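Local coordinates for 6-phospho-beta-glucosidase BglT (Thermotoga maritima, PDB 1UP7), which hydrolyses cellobiose 6'-phosphate to glucose 6-phosphate and glucose, using NAD+ and a manganese ion as a family 4 glycosidase, at residues 16-19 and 20-24; 23-26 and 27-31; 145-148 and 149-153; 338-342 and 343-347. All coordinates share one frame; numbering follows the deposited sequence.

Contact 1: residues 16-19 and 20-24; sequences PELV and KGLLD
Lys20 and Glu17, three residues apart on helix 15-25, lie side by side, point the same way and join at their ends in a salt bridge. Lys20 CB rests 3.4 Å from Glu17 O, close against the peptide of the turn before. CG, anti to the backbone N (chi1 162°), comes within 4.1 Å of Glu17 OE2. Farther out the chain bends at chi2 and again at chi4 (-76°), and NZ meets Glu17 OE2 at 3.2 Å, nearly along the C-O axis of that oxygen. The backbone beneath is regular helix: Lys20 N donates to Pro16 O, and Gly21 N gives Glu17 O an almost straight bond (176°). The apolar side chains lie elsewhere around the helix. Leu18 CG meets Leu22 CD1 at 4.1 Å, and Val19 CG1 meets Leu23 CD1 at 4.2 Å. Leu18 presses on Val7 and Leu22 on Ile5, both of strand 4-8, while Val19 packs on helix 41-55. This is the first helix of the Rossmann beta-alpha-beta unit, and the side chain of Leu18 is about 6 Å from the bound NAD. The chemistry is that of an amphipathic helix, with an ion pair toward solvent and aliphatic branches buried in the nucleotide-binding core.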
loop_
_atom_site.group_PDB
_atom_site.type_symbol
_atom_site.label_atom_id
_atom_site.label_comp_id
_atom_site.label_asym_id
_atom_site.label_seq_id
_atom_site.Cartn_x
_atom_site.Cartn_y
_atom_site.Cartn_z
ATOM N N PRO A 16 26.778 -9.633 34.621
ATOM C CA PRO A 16 26.788 -8.795 35.824
ATOM C C PRO A 16 26.131 -7.445 35.572
ATOM O O PRO A 16 25.384 -6.972 36.422
ATOM C CB PRO A 16 28.288 -8.604 36.115
ATOM C CG PRO A 16 28.940 -9.799 35.505
ATOM C CD PRO A 16 28.160 -10.012 34.238
ATOM N N GLU A 17 26.384 -6.844 34.413
ATOM C CA GLU A 17 25.731 -5.581 34.052
ATOM C C GLU A 17 24.234 -5.750 33.839
ATOM O O GLU A 17 23.447 -4.922 34.299
ATOM C CB GLU A 17 26.412 -4.928 32.823
ATOM C CG GLU A 17 26.410 -3.403 32.795
ATOM C CD GLU A 17 27.327 -2.733 33.833
ATOM O OE1 GLU A 17 28.554 -3.045 33.922
ATOM O OE2 GLU A 17 26.819 -1.841 34.557
ATOM N N LEU A 18 23.817 -6.816 33.163
ATOM C CA LEU A 18 22.386 -7.093 33.067
ATOM C C LEU A 18 21.722 -7.175 34.438
ATOM O O LEU A 18 20.671 -6.578 34.671
ATOM C CB LEU A 18 22.123 -8.369 32.301
ATOM C CG LEU A 18 20.660 -8.781 32.210
ATOM C CD1 LEU A 18 19.908 -7.902 31.219
ATOM C CD2 LEU A 18 20.652 -10.255 31.793
ATOM N N VAL A 19 22.368 -7.896 35.340
ATOM C CA VAL A 19 21.870 -8.089 36.686
ATOM C C VAL A 19 21.761 -6.755 37.462
ATOM O O VAL A 19 20.766 -6.499 38.166
ATOM C CB VAL A 19 22.751 -9.136 37.397
ATOM C CG1 VAL A 19 22.542 -9.114 38.863
ATOM C CG2 VAL A 19 22.428 -10.512 36.820
ATOM N N LYS A 20 22.781 -5.915 37.314
ATOM C CA LYS A 20 22.779 -4.568 37.867
ATOM C C LYS A 20 21.552 -3.793 37.377
ATOM O O LYS A 20 20.842 -3.195 38.165
ATOM C CB LYS A 20 24.080 -3.842 37.477
ATOM C CG LYS A 20 24.068 -2.306 37.595
ATOM C CD LYS A 20 25.211 -1.824 38.458
ATOM C CE LYS A 20 25.452 -0.295 38.336
ATOM N NZ LYS A 20 26.149 0.054 37.030
ATOM N N GLY A 21 21.319 -3.824 36.072
ATOM C CA GLY A 21 20.107 -3.283 35.486
ATOM C C GLY A 21 18.820 -3.831 36.089
ATOM O O GLY A 21 17.929 -3.069 36.442
ATOM N N LEU A 22 18.719 -5.149 36.218
ATOM C CA LEU A 22 17.537 -5.773 36.797
ATOM C C LEU A 22 17.355 -5.393 38.268
ATOM O O LEU A 22 16.232 -5.191 38.720
ATOM C CB LEU A 22 17.549 -7.293 36.597
ATOM C CG LEU A 22 17.497 -7.766 35.140
ATOM C CD1 LEU A 22 17.698 -9.304 35.017
ATOM C CD2 LEU A 22 16.195 -7.331 34.494
ATOM N N LEU A 23 18.461 -5.264 38.999
ATOM C CA LEU A 23 18.406 -4.816 40.381
ATOM C C LEU A 23 17.825 -3.415 40.466
ATOM O O LEU A 23 17.027 -3.134 41.348
ATOM C CB LEU A 23 19.797 -4.839 41.035
ATOM C CG LEU A 23 20.356 -6.202 41.498
ATOM C CD1 LEU A 23 21.881 -6.118 41.742
ATOM C CD2 LEU A 23 19.614 -6.826 42.705
ATOM N N ASP A 24 18.233 -2.548 39.541
ATOM C CA ASP A 24 17.808 -1.150 39.522
ATOM C C ASP A 24 16.304 -0.993 39.290
ATOM O O ASP A 24 15.687 -0.125 39.877
ATOM C CB ASP A 24 18.572 -0.354 38.449
ATOM C CG ASP A 24 20.006 0.011 38.860
ATOM O OD1 ASP A 24 20.411 -0.134 40.052
ATOM O OD2 ASP A 24 20.833 0.458 38.024
#

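Contact 2: residues 23-26 and 27-31; sequences LDIS and EDVRI
Val29 and Ile25 are tied by backbone and side chain where helix 15-25 runs out into the loop before strand 33-37. Among the hydrogen bonds, Ile25 O takes two donors: Val29 N at 2.9 Å, nearly in line with the carbonyl, and Asp28 N at 2.8 Å, which comes from above the carbonyl plane. Leu23 O is gripped twice as well, by Ser26 N and by Ser26 OG at 2.9 Å, both from the same face of its plane; a chi1 of 93° swings the hydroxyl back to it. With an alanine here the hydroxyl is gone, and Leu23 O would probably keep just the Ser26 N bond of this pair. A water then spans the turn, donating to Ser26 O at 2.9 Å and accepting from Ile31 N at 3.0 Å.

The apolar contacts centre on Ile25 CD1. It touches Val29 CG2 at 3.8 Å and, with the two side chains at about a right angle, Ile31 CD1 at 4.1 Å. Ile25 also leans on Ala301 and Arg305 of helix 296-308.

Charged groups lie on the exposed side. Glu27 OE1 stands 5.2 Å from Asp24 OD1, a like-charge approach that a long, weak ion pair with Arg58 may ease.

Ile25 O, shared by Asp28 N and Val29 N, closes the last turn of helix 15-25, in the link from the first helix of the Rossmann beta-alpha-beta unit toward strand 33-37.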
loop_
_atom_site.group_PDB
_atom_site.type_symbol
_atom_site.label_atom_id
_atom_site.label_comp_id
_atom_site.label_asym_id
_atom_site.label_seq_id
_atom_site.Cartn_x
_atom_site.Cartn_y
_atom_site.Cartn_z
ATOM N N LEU A 23 18.461 -5.264 38.999
ATOM C CA LEU A 23 18.406 -4.816 40.381
ATOM C C LEU A 23 17.825 -3.415 40.466
ATOM O O LEU A 23 17.027 -3.134 41.348
ATOM C CB LEU A 23 19.797 -4.839 41.035
ATOM C CG LEU A 23 20.356 -6.202 41.498
ATOM C CD1 LEU A 23 21.881 -6.118 41.742
ATOM C CD2 LEU A 23 19.614 -6.826 42.705
ATOM N N ASP A 24 18.233 -2.548 39.541
ATOM C CA ASP A 24 17.808 -1.150 39.522
ATOM C C ASP A 24 16.304 -0.993 39.290
ATOM O O ASP A 24 15.687 -0.125 39.877
ATOM C CB ASP A 24 18.572 -0.354 38.449
ATOM C CG ASP A 24 20.006 0.011 38.860
ATOM O OD1 ASP A 24 20.411 -0.134 40.052
ATOM O OD2 ASP A 24 20.833 0.458 38.024
ATOM N N ILE A 25 15.718 -1.817 38.428
ATOM C CA ILE A 25 14.276 -1.740 38.184
ATOM C C ILE A 25 13.474 -2.524 39.237
ATOM O O ILE A 25 12.245 -2.361 39.347
ATOM C CB ILE A 25 13.899 -2.154 36.719
ATOM C CG1 ILE A 25 14.161 -3.652 36.456
ATOM C CG2 ILE A 25 14.633 -1.247 35.677
ATOM C CD1 ILE A 25 13.207 -4.277 35.466
ATOM N N SER A 26 14.175 -3.326 40.045
ATOM C CA SER A 26 13.527 -4.202 41.030
ATOM C C SER A 26 12.845 -3.435 42.158
ATOM O O SER A 26 12.092 -4.010 42.936
ATOM C CB SER A 26 14.506 -5.261 41.571
ATOM O OG SER A 26 15.141 -4.824 42.758
ATOM N N GLU A 27 13.095 -2.135 42.222
ATOM C CA GLU A 27 12.389 -1.239 43.144
ATOM C C GLU A 27 11.077 -0.709 42.551
ATOM O O GLU A 27 10.198 -0.271 43.293
ATOM C CB GLU A 27 13.271 -0.037 43.501
ATOM C CG GLU A 27 14.339 -0.276 44.566
ATOM C CD GLU A 27 15.664 0.400 44.198
ATOM O OE1 GLU A 27 16.284 -0.015 43.164
ATOM O OE2 GLU A 27 16.074 1.351 44.936
ATOM N N ASP A 28 10.969 -0.712 41.220
ATOM C CA ASP A 28 9.756 -0.247 40.535
ATOM C C ASP A 28 8.827 -1.421 40.214
ATOM O O ASP A 28 7.611 -1.260 40.226
ATOM C CB ASP A 28 10.098 0.498 39.221
ATOM C CG ASP A 28 11.128 1.634 39.406
ATOM O OD1 ASP A 28 11.011 2.413 40.391
ATOM O OD2 ASP A 28 12.086 1.828 38.599
ATOM N N VAL A 29 9.407 -2.579 39.883
ATOM C CA VAL A 29 8.619 -3.754 39.537
ATOM C C VAL A 29 9.097 -4.977 40.322
ATOM O O VAL A 29 10.266 -5.088 40.698
ATOM C CB VAL A 29 8.597 -4.044 37.994
ATOM C CG1 VAL A 29 7.974 -2.877 37.225
ATOM C CG2 VAL A 29 9.993 -4.361 37.434
ATOM N N ARG A 30 8.180 -5.895 40.569
ATOM C CA ARG A 30 8.473 -7.072 41.345
ATOM C C ARG A 30 9.190 -8.121 40.467
ATOM O O ARG A 30 8.730 -8.468 39.377
ATOM C CB ARG A 30 7.178 -7.562 41.994
ATOM C CG ARG A 30 6.963 -9.048 42.016
ATOM C CD ARG A 30 5.862 -9.472 42.977
ATOM N NE ARG A 30 6.095 -10.805 43.523
ATOM C CZ ARG A 30 5.693 -11.194 44.731
ATOM N NH1 ARG A 30 5.042 -10.348 45.532
ATOM N NH2 ARG A 30 5.950 -12.432 45.146
ATOM N N ILE A 31 10.359 -8.560 40.920
ATOM C CA ILE A 31 11.074 -9.649 40.277
ATOM C C ILE A 31 11.301 -10.727 41.334
ATOM O O ILE A 31 11.962 -10.482 42.338
ATOM C CB ILE A 31 12.429 -9.160 39.675
ATOM C CG1 ILE A 31 12.217 -8.152 38.543
ATOM C CG2 ILE A 31 13.262 -10.342 39.123
ATOM C CD1 ILE A 31 13.506 -7.439 38.134
HETATM O O HOH W 1 11.575 -6.858 43.136
#

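Contact 3: residues 145-148 and 149-153; sequences GHIT and EFVRN
Thr148 and Arg152 lie side by side, pointing the same way, one turn apart on helix 144-155. Thr148 CG2 is anti to the backbone N, which sets it alongside the aliphatic base of Arg152, 3.9 Å from CG. That same Arg152 CG sits 3.4 Å from Thr148 O, the carbonyl that accepts Arg152 N. Beyond it the arginine folds at chi2 and chi3 (-60° and -51°), carrying the guanidinium away from the threonine, whose OG1 bonds back to Ser144 O.

On another flank Ile147 and Val151 meet through their CG2 methyls at 4.2 Å, and Val151 CG2 also crowds Ile147 O at 3.3 Å. Both side chains bear on Phe160 of strand 160-162. The helix is thus the connection of a right-handed beta-alpha-beta crossover, strand 136-139 to strand 160-162, at the edge of the Rossmann sheet, with the side chain of Ile147 about 7 Å from the bound NAD.

Phe150 hangs its CB 3.4 Å from Ile147 O, which lies at the ring edge, near its plane. The ring stacks on Phe119 of helix 109-131, which His146 meets edge-to-face while its NE2 is hydrogen-bonded to Glu368 O.

Glu149 and Asn153 pair on the remaining flank. Asn153 ND2 gives Glu149 OE2 a short, straight bond (2.7 Å, 170°), keeping the oxygen in its own amide plane but approaching the carboxylate from above. Salt bridges from Lys365 to Glu149 OE1 and from Arg369 to OE2 further fix this buried carboxylate and would be expected to favour its charged form.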
loop_
_atom_site.group_PDB
_atom_site.type_symbol
_atom_site.label_atom_id
_atom_site.label_comp_id
_atom_site.label_asym_id
_atom_site.label_seq_id
_atom_site.Cartn_x
_atom_site.Cartn_y
_atom_site.Cartn_z
ATOM N N GLY A 145 18.670 -7.625 14.504
ATOM C CA GLY A 145 17.590 -7.154 13.654
ATOM C C GLY A 145 17.179 -8.231 12.652
ATOM O O GLY A 145 15.979 -8.402 12.361
ATOM N N HIS A 146 18.175 -8.949 12.135
ATOM C CA HIS A 146 17.953 -10.007 11.159
ATOM C C HIS A 146 17.194 -11.192 11.788
ATOM O O HIS A 146 16.283 -11.775 11.185
ATOM C CB HIS A 146 19.284 -10.472 10.576
ATOM C CG HIS A 146 19.161 -11.316 9.343
ATOM N ND1 HIS A 146 20.261 -11.694 8.603
ATOM C CD2 HIS A 146 18.080 -11.868 8.724
ATOM C CE1 HIS A 146 19.870 -12.450 7.588
ATOM N NE2 HIS A 146 18.553 -12.561 7.631
ATOM N N ILE A 147 17.559 -11.519 13.020
ATOM C CA ILE A 147 16.900 -12.577 13.755
ATOM C C ILE A 147 15.478 -12.174 14.071
ATOM O O ILE A 147 14.577 -12.981 13.987
ATOM C CB ILE A 147 17.747 -12.972 15.016
ATOM C CG1 ILE A 147 19.021 -13.682 14.558
ATOM C CG2 ILE A 147 16.942 -13.931 15.980
ATOM C CD1 ILE A 147 20.112 -13.738 15.588
ATOM N N THR A 148 15.254 -10.898 14.368
ATOM C CA THR A 148 13.884 -10.434 14.592
ATOM C C THR A 148 13.057 -10.536 13.336
ATOM O O THR A 148 11.910 -10.962 13.413
ATOM C CB THR A 148 13.870 -8.973 15.113
ATOM O OG1 THR A 148 14.707 -8.889 16.256
ATOM C CG2 THR A 148 12.534 -8.596 15.645
ATOM N N GLU A 149 13.620 -10.146 12.180
ATOM C CA GLU A 149 12.925 -10.310 10.901
ATOM C C GLU A 149 12.498 -11.770 10.764
ATOM O O GLU A 149 11.373 -12.078 10.404
ATOM C CB GLU A 149 13.822 -9.939 9.719
ATOM C CG GLU A 149 13.236 -10.222 8.326
ATOM C CD GLU A 149 12.005 -9.380 7.978
ATOM O OE1 GLU A 149 11.931 -8.203 8.377
ATOM O OE2 GLU A 149 11.106 -9.894 7.289
ATOM N N PHE A 150 13.425 -12.666 11.064
ATOM C CA PHE A 150 13.181 -14.085 10.943
ATOM C C PHE A 150 12.075 -14.582 11.895
ATOM O O PHE A 150 11.128 -15.263 11.446
ATOM C CB PHE A 150 14.493 -14.826 11.166
ATOM C CG PHE A 150 14.365 -16.318 11.279
ATOM C CD1 PHE A 150 13.957 -17.086 10.188
ATOM C CD2 PHE A 150 14.719 -16.959 12.470
ATOM C CE1 PHE A 150 13.891 -18.498 10.277
ATOM C CE2 PHE A 150 14.654 -18.336 12.581
ATOM C CZ PHE A 150 14.249 -19.122 11.479
ATOM N N VAL A 151 12.170 -14.229 13.178
ATOM C CA VAL A 151 11.172 -14.657 14.140
ATOM C C VAL A 151 9.786 -14.029 13.923
ATOM O O VAL A 151 8.769 -14.746 13.967
ATOM C CB VAL A 151 11.592 -14.425 15.592
ATOM C CG1 VAL A 151 10.448 -14.885 16.547
ATOM C CG2 VAL A 151 12.914 -15.148 15.904
ATOM N N ARG A 152 9.732 -12.728 13.681
ATOM C CA ARG A 152 8.437 -12.057 13.476
ATOM C C ARG A 152 7.732 -12.480 12.192
ATOM O O ARG A 152 6.519 -12.706 12.196
ATOM C CB ARG A 152 8.609 -10.537 13.457
ATOM C CG ARG A 152 8.988 -9.969 14.798
ATOM C CD ARG A 152 7.982 -10.224 15.904
ATOM N NE ARG A 152 6.626 -9.848 15.513
ATOM C CZ ARG A 152 6.107 -8.626 15.645
ATOM N NH1 ARG A 152 6.811 -7.619 16.136
ATOM N NH2 ARG A 152 4.869 -8.411 15.264
ATOM N N ASN A 153 8.493 -12.590 11.101
ATOM C CA ASN A 153 7.888 -12.769 9.785
ATOM C C ASN A 153 7.891 -14.185 9.232
ATOM O O ASN A 153 7.163 -14.486 8.301
ATOM C CB ASN A 153 8.507 -11.763 8.795
ATOM C CG ASN A 153 8.043 -10.338 9.077
ATOM O OD1 ASN A 153 6.954 -10.133 9.617
ATOM N ND2 ASN A 153 8.869 -9.359 8.736
#

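Contact 4: residues 338-342 and 343-347; sequences CYVRS and GRVHT
Tyr339 and His346 form a hydrogen-bonded antiparallel pair: Tyr339 N reaches His346 O at 2.7 Å, and His346 N returns a bond to Tyr339 O at 2.8 Å. Their side chains cross at an angle, Tyr339 CD2 lying 4.1 Å from His346 CD2. Arg341 and Arg344 repeat the pairing around a type I' turn, where Ser342 and Gly343 both take positive phi. Arg344 bends at chi3 (-116°), which lays one face of its guanidinium over Arg341 O, 3.5 Å from the plane and toward the rim of the group, with Ser342 O on the same face. Its NH1 donates to His346 NE2 at 3.1 Å near the imidazole plane, a bent bond (138°) tilted from the guanidinium plane. Arg341 NH1 bonds Tyr339 OH at 2.8 Å. A leucine in place of Arg344 would probably leave His346 NE2 without this donor and Phe202 of the second subunit without its cation.

On the other face, Val345 CG1 packs on Cys338 CB at 3.7 Å.

Farther out, Arg341 NH2 makes a salt bridge to Asp310 of its own chain and a hydrogen bond to Glu183 O of the second subunit. That subunit covers the Tyr339 and His346 face, while Val340 rests on helix 296-308 and strand 313-320 continues the sheet beyond strand 333-341.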
loop_
_atom_site.group_PDB
_atom_site.type_symbol
_atom_site.label_atom_id
_atom_site.label_comp_id
_atom_site.label_asym_id
_atom_site.label_seq_id
_atom_site.Cartn_x
_atom_site.Cartn_y
_atom_site.Cartn_z
ATOM N N CYS A 338 9.108 3.113 19.850
ATOM C CA CYS A 338 7.803 2.514 20.136
ATOM C C CYS A 338 7.284 2.907 21.508
ATOM O O CYS A 338 8.047 3.174 22.429
ATOM C CB CYS A 338 7.848 0.981 20.048
ATOM S SG CYS A 338 8.380 0.398 18.437
ATOM N N TYR A 339 5.963 2.969 21.600
ATOM C CA TYR A 339 5.276 3.257 22.836
ATOM C C TYR A 339 5.095 1.904 23.516
ATOM O O TYR A 339 4.447 1.001 22.993
ATOM C CB TYR A 339 3.936 3.906 22.541
ATOM C CG TYR A 339 3.076 4.181 23.747
ATOM C CD1 TYR A 339 3.369 5.231 24.614
ATOM C CD2 TYR A 339 1.936 3.423 23.995
ATOM C CE1 TYR A 339 2.572 5.508 25.689
ATOM C CE2 TYR A 339 1.105 3.703 25.069
ATOM C CZ TYR A 339 1.432 4.745 25.919
ATOM O OH TYR A 339 0.624 5.021 27.001
ATOM N N VAL A 340 5.710 1.754 24.668
ATOM C CA VAL A 340 5.787 0.449 25.301
ATOM C C VAL A 340 4.947 0.501 26.584
ATOM O O VAL A 340 5.170 1.342 27.471
ATOM C CB VAL A 340 7.264 0.036 25.578
ATOM C CG1 VAL A 340 7.334 -1.238 26.403
ATOM C CG2 VAL A 340 8.039 -0.146 24.277
ATOM N N ARG A 341 3.947 -0.371 26.661
ATOM C CA ARG A 341 3.014 -0.306 27.779
ATOM C C ARG A 341 2.350 -1.642 28.008
ATOM O O ARG A 341 1.779 -2.220 27.093
ATOM C CB ARG A 341 1.972 0.759 27.487
ATOM C CG ARG A 341 0.845 0.875 28.442
ATOM C CD ARG A 341 0.005 2.109 28.122
ATOM N NE ARG A 341 -1.115 2.209 29.051
ATOM C CZ ARG A 341 -1.920 3.252 29.173
ATOM N NH1 ARG A 341 -1.739 4.343 28.431
ATOM N NH2 ARG A 341 -2.902 3.197 30.066
ATOM N N SER A 342 2.422 -2.126 29.239
ATOM C CA SER A 342 1.661 -3.300 29.685
ATOM C C SER A 342 1.745 -4.500 28.745
ATOM O O SER A 342 0.735 -5.024 28.287
ATOM C CB SER A 342 0.204 -2.953 29.913
ATOM O OG SER A 342 0.083 -2.200 31.101
ATOM N N GLY A 343 2.950 -4.944 28.458
ATOM C CA GLY A 343 3.135 -6.100 27.615
ATOM C C GLY A 343 3.046 -5.840 26.118
ATOM O O GLY A 343 3.245 -6.765 25.330
ATOM N N ARG A 344 2.736 -4.611 25.702
ATOM C CA ARG A 344 2.606 -4.343 24.253
ATOM C C ARG A 344 3.534 -3.241 23.755
ATOM O O ARG A 344 3.969 -2.371 24.513
ATOM C CB ARG A 344 1.144 -4.099 23.826
ATOM C CG ARG A 344 0.050 -4.888 24.586
ATOM C CD ARG A 344 -1.378 -4.272 24.360
ATOM N NE ARG A 344 -2.051 -3.717 25.564
ATOM C CZ ARG A 344 -1.987 -2.442 25.977
ATOM N NH1 ARG A 344 -1.237 -1.547 25.328
ATOM N NH2 ARG A 344 -2.647 -2.076 27.074
ATOM N N VAL A 345 3.836 -3.318 22.471
ATOM C CA VAL A 345 4.785 -2.455 21.818
ATOM C C VAL A 345 3.968 -1.808 20.718
ATOM O O VAL A 345 3.462 -2.503 19.862
ATOM C CB VAL A 345 5.977 -3.303 21.245
ATOM C CG1 VAL A 345 6.836 -2.521 20.257
ATOM C CG2 VAL A 345 6.860 -3.771 22.369
ATOM N N HIS A 346 3.788 -0.495 20.756
ATOM C CA HIS A 346 3.077 0.157 19.676
ATOM C C HIS A 346 4.017 1.078 18.933
ATOM O O HIS A 346 4.709 1.913 19.491
ATOM C CB HIS A 346 1.859 0.912 20.175
ATOM C CG HIS A 346 0.902 0.060 20.943
ATOM N ND1 HIS A 346 -0.092 -0.680 20.334
ATOM C CD2 HIS A 346 0.782 -0.169 22.272
ATOM C CE1 HIS A 346 -0.767 -1.343 21.256
ATOM N NE2 HIS A 346 -0.261 -1.043 22.440
ATOM N N THR A 347 4.019 0.898 17.657
ATOM C CA THR A 347 4.711 1.736 16.729
ATOM C C THR A 347 4.093 3.157 16.630
ATOM O O THR A 347 2.874 3.327 16.693
ATOM C CB THR A 347 4.683 0.908 15.432
ATOM O OG1 THR A 347 5.952 0.233 15.296
ATOM C CG2 THR A 347 4.545 1.723 14.259
#

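In the fold
Along the chain the contacts come in the order 1, 2, 3, 4. Contacts 1 and 2 touch: they share Leu23 and Asp24, their centres are 10 Å apart, and together they follow helix 15-25 to its end and into the loop before strand 33-37. Contact 3 lies on helix 144-155 in the same nucleotide-binding region, its centre 26 Å from that of contact 1; each has a side chain (Leu18, Ile147) about 6 to 7 Å from the bound NAD. Contact 4 belongs to the C-terminal family region, its centre 18 Å from that of contact 3 and 19 Å from that of contact 2. Helix 296-308 packs against both the end of the Rossmann helix and the hairpin that meets the second subunit.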